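Local coordinates for RNA-dependent RNA Polymerase (Bombyx mori cytoplasmic polyhedrosis virus, PDB 6TZ0), which catalyses RNA-templated RNA synthesis, making plus strands in transcription and complementary minus strands in genome replication of a double-stranded RNA virus, at residues 248-253 with 481-486. Sequence-based numbering, arbitrary orientation.
Sequences KIKGIG and QSDRRQ
The D483 carboxylate meets the K250 side chain in two ways: K250 CG comes up to OD1, slightly off the carboxylate plane, while NZ stands well above that plane. Next in the same loop, the R484 guanidinium has Q481 NE2 and R485 NE at its edges, in its plane. The 481-486 loop joins antiparallel strands 474-477 and 489-491; its basic sequence and R485, which contacts UTP in another structure of this protein, are consistent with motif F in the fingers of a right-hand polymerase. Segment 248-253 runs from the end of helix 242-248 into the loop that follows, so the contact bridges the N-terminal and polymerase regions.

K250 CG lies 3.3 Å from D483 OD1, and CD follows at 3.7 Å from the same oxygen. K250 leaves its backbone with CG anti to N (chi1 -177°), then kinks at every later torsion; these bends fold NZ back to a position above the D483 carboxylate plane, near OD1. From there K250 NZ makes a long salt bridge to D483 OD1 (3.9 Å). The stronger partner of the carboxylate is R254, whose NH2 forms a salt bridge with D483 OD2 and whose NH1 bonds to K250 O, so this arginine ties both sides together. The K250 side chain is about 9 Å from that of D547, which binds magnesium in another structure of this protein, and its positive charge may partly offset the acidic metal site. NZ also reaches the backbone of the same aspartate: in a weak hydrogen bond, K250 NZ sits 3.4 Å from D483 O, with a C-O-NZ angle of about 133°.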
ATOM      1  N   LYS A 248     -15.664  12.334  16.467  1.00 43.23           N
ATOM      2  CA  LYS A 248     -15.402  13.687  16.937  1.00 43.23           C
ATOM      3  C   LYS A 248     -14.852  13.715  18.365  1.00 43.23           C
ATOM      4  O   LYS A 248     -14.085  14.621  18.705  1.00 43.23           O
ATOM      5  CB  LYS A 248     -16.668  14.536  16.822  1.00 43.23           C
ATOM      6  CG  LYS A 248     -16.419  16.026  16.946  1.00 43.23           C
ATOM      7  CD  LYS A 248     -17.661  16.834  16.664  1.00 43.23           C
ATOM      8  CE  LYS A 248     -18.405  17.161  17.939  1.00 43.23           C
ATOM      9  NZ  LYS A 248     -19.291  16.063  18.402  1.00 43.23           N
ATOM     10  N   ILE A 249     -15.196  12.741  19.207  1.00 42.45           N
ATOM     11  CA  ILE A 249     -14.730  12.758  20.593  1.00 42.45           C
ATOM     12  C   ILE A 249     -13.841  11.555  20.881  1.00 42.45           C
ATOM     13  O   ILE A 249     -13.715  11.121  22.029  1.00 42.45           O
ATOM     14  CB  ILE A 249     -15.916  12.847  21.578  1.00 42.45           C
ATOM     15  CG1 ILE A 249     -17.002  11.802  21.299  1.00 42.45           C
ATOM     16  CG2 ILE A 249     -16.535  14.220  21.524  1.00 42.45           C
ATOM     17  CD1 ILE A 249     -16.924  10.495  22.052  1.00 42.45           C
ATOM     18  N   LYS A 250     -13.188  11.042  19.840  1.00 43.32           N
ATOM     19  CA  LYS A 250     -12.392   9.823  19.949  1.00 43.32           C
ATOM     20  C   LYS A 250     -11.129  10.035  20.781  1.00 43.32           C
ATOM     21  O   LYS A 250     -10.670   9.102  21.449  1.00 43.32           O
ATOM     22  CB  LYS A 250     -12.079   9.329  18.531  1.00 43.32           C
ATOM     23  CG  LYS A 250     -11.322   8.022  18.372  1.00 43.32           C
ATOM     24  CD  LYS A 250      -9.831   8.220  18.146  1.00 43.32           C
ATOM     25  CE  LYS A 250      -9.587   9.021  16.879  1.00 43.32           C
ATOM     26  NZ  LYS A 250     -10.091   8.316  15.671  1.00 43.32           N
ATOM     27  N   GLY A 251     -10.565  11.239  20.774  1.00 41.93           N
ATOM     28  CA  GLY A 251      -9.336  11.482  21.501  1.00 41.93           C
ATOM     29  C   GLY A 251      -9.522  12.104  22.867  1.00 41.93           C
ATOM     30  O   GLY A 251      -8.675  11.936  23.745  1.00 41.93           O
ATOM     31  N   ILE A 252     -10.623  12.838  23.048  1.00 41.66           N
ATOM     32  CA  ILE A 252     -10.915  13.474  24.330  1.00 41.66           C
ATOM     33  C   ILE A 252     -11.216  12.427  25.392  1.00 41.66           C
ATOM     34  O   ILE A 252     -10.744  12.522  26.531  1.00 41.66           O
ATOM     35  CB  ILE A 252     -12.079  14.468  24.163  1.00 41.66           C
ATOM     36  CG1 ILE A 252     -11.679  15.615  23.249  1.00 41.66           C
ATOM     37  CG2 ILE A 252     -12.536  15.024  25.488  1.00 41.66           C
ATOM     38  CD1 ILE A 252     -12.857  16.464  22.854  1.00 41.66           C
ATOM     39  N   GLY A 253     -11.963  11.394  25.031  1.00 40.63           N
ATOM     40  CA  GLY A 253     -12.294  10.328  25.949  1.00 40.63           C
ATOM     41  C   GLY A 253     -11.175   9.380  26.302  1.00 40.63           C
ATOM     42  O   GLY A 253     -11.383   8.460  27.095  1.00 40.63           O
ATOM     43  N   GLN A 481     -10.842   0.080   8.317  1.00 55.11           N
ATOM     44  CA  GLN A 481     -10.292  -0.390   9.577  1.00 55.11           C
ATOM     45  C   GLN A 481     -11.044   0.305  10.698  1.00 55.11           C
ATOM     46  O   GLN A 481     -11.587   1.396  10.515  1.00 55.11           O
ATOM     47  CB  GLN A 481      -8.778  -0.170   9.706  1.00 55.11           C
ATOM     48  CG  GLN A 481      -8.283   1.256   9.721  1.00 55.11           C
ATOM     49  CD  GLN A 481      -6.769   1.294   9.816  1.00 55.11           C
ATOM     50  OE1 GLN A 481      -6.125   0.253   9.917  1.00 55.11           O
ATOM     51  NE2 GLN A 481      -6.196   2.485   9.789  1.00 55.11           N
ATOM     52  N   SER A 482     -11.092  -0.356  11.847  1.00 52.40           N
ATOM     53  CA  SER A 482     -11.865   0.147  12.968  1.00 52.40           C
ATOM     54  C   SER A 482     -11.173   1.343  13.603  1.00 52.40           C
ATOM     55  O   SER A 482      -9.958   1.520  13.475  1.00 52.40           O
ATOM     56  CB  SER A 482     -12.077  -0.955  14.003  1.00 52.40           C
ATOM     57  OG  SER A 482     -10.848  -1.390  14.546  1.00 52.40           O
ATOM     58  N   ASP A 483     -11.985   2.183  14.255  1.00 50.62           N
ATOM     59  CA  ASP A 483     -11.554   3.365  15.008  1.00 50.62           C
ATOM     60  C   ASP A 483     -10.838   4.385  14.113  1.00 50.62           C
ATOM     61  O   ASP A 483      -9.984   5.146  14.571  1.00 50.62           O
ATOM     62  CB  ASP A 483     -10.677   2.957  16.204  1.00 50.62           C
ATOM     63  CG  ASP A 483     -10.659   3.991  17.304  1.00 50.62           C
ATOM     64  OD1 ASP A 483     -11.389   4.993  17.183  1.00 50.62           O
ATOM     65  OD2 ASP A 483      -9.902   3.806  18.278  1.00 50.62           O
ATOM     66  N   ARG A 484     -11.192   4.432  12.829  1.00 52.56           N
ATOM     67  CA  ARG A 484     -10.450   5.236  11.867  1.00 52.56           C
ATOM     68  C   ARG A 484     -11.349   5.476  10.662  1.00 52.56           C
ATOM     69  O   ARG A 484     -12.288   4.719  10.412  1.00 52.56           O
ATOM     70  CB  ARG A 484      -9.138   4.530  11.478  1.00 52.56           C
ATOM     71  CG  ARG A 484      -8.057   5.365  10.777  1.00 52.56           C
ATOM     72  CD  ARG A 484      -8.066   5.162   9.271  1.00 52.56           C
ATOM     73  NE  ARG A 484      -6.944   5.823   8.612  1.00 52.56           N
ATOM     74  CZ  ARG A 484      -6.951   7.087   8.204  1.00 52.56           C
ATOM     75  NH1 ARG A 484      -8.027   7.841   8.382  1.00 52.56           N
ATOM     76  NH2 ARG A 484      -5.881   7.598   7.614  1.00 52.56           N
ATOM     77  N   ARG A 485     -11.037   6.524   9.901  1.00 51.31           N
ATOM     78  CA  ARG A 485     -11.800   6.896   8.716  1.00 51.31           C
ATOM     79  C   ARG A 485     -11.577   5.895   7.576  1.00 51.31           C
ATOM     80  O   ARG A 485     -10.932   4.856   7.730  1.00 51.31           O
ATOM     81  CB  ARG A 485     -11.423   8.305   8.274  1.00 51.31           C
ATOM     82  CG  ARG A 485     -11.821   9.384   9.257  1.00 51.31           C
ATOM     83  CD  ARG A 485     -11.331  10.744   8.792  1.00 51.31           C
ATOM     84  NE  ARG A 485      -9.872  10.788   8.762  1.00 51.31           N
ATOM     85  CZ  ARG A 485      -9.155  11.810   8.308  1.00 51.31           C
ATOM     86  NH1 ARG A 485      -9.757  12.901   7.852  1.00 51.31           N
ATOM     87  NH2 ARG A 485      -7.830  11.741   8.324  1.00 51.31           N
ATOM     88  N   GLN A 486     -12.126   6.209   6.402  1.00 51.67           N
ATOM     89  CA  GLN A 486     -12.238   5.182   5.372  1.00 51.67           C
ATOM     90  C   GLN A 486     -10.944   4.988   4.579  1.00 51.67           C
ATOM     91  O   GLN A 486     -10.685   3.869   4.128  1.00 51.67           O
ATOM     92  CB  GLN A 486     -13.415   5.495   4.447  1.00 51.67           C
ATOM     93  CG  GLN A 486     -13.850   4.309   3.597  1.00 51.67           C
ATOM     94  CD  GLN A 486     -15.062   4.589   2.747  1.00 51.67           C
ATOM     95  OE1 GLN A 486     -15.576   5.699   2.722  1.00 51.67           O
ATOM     96  NE2 GLN A 486     -15.534   3.569   2.050  1.00 51.67           N
TER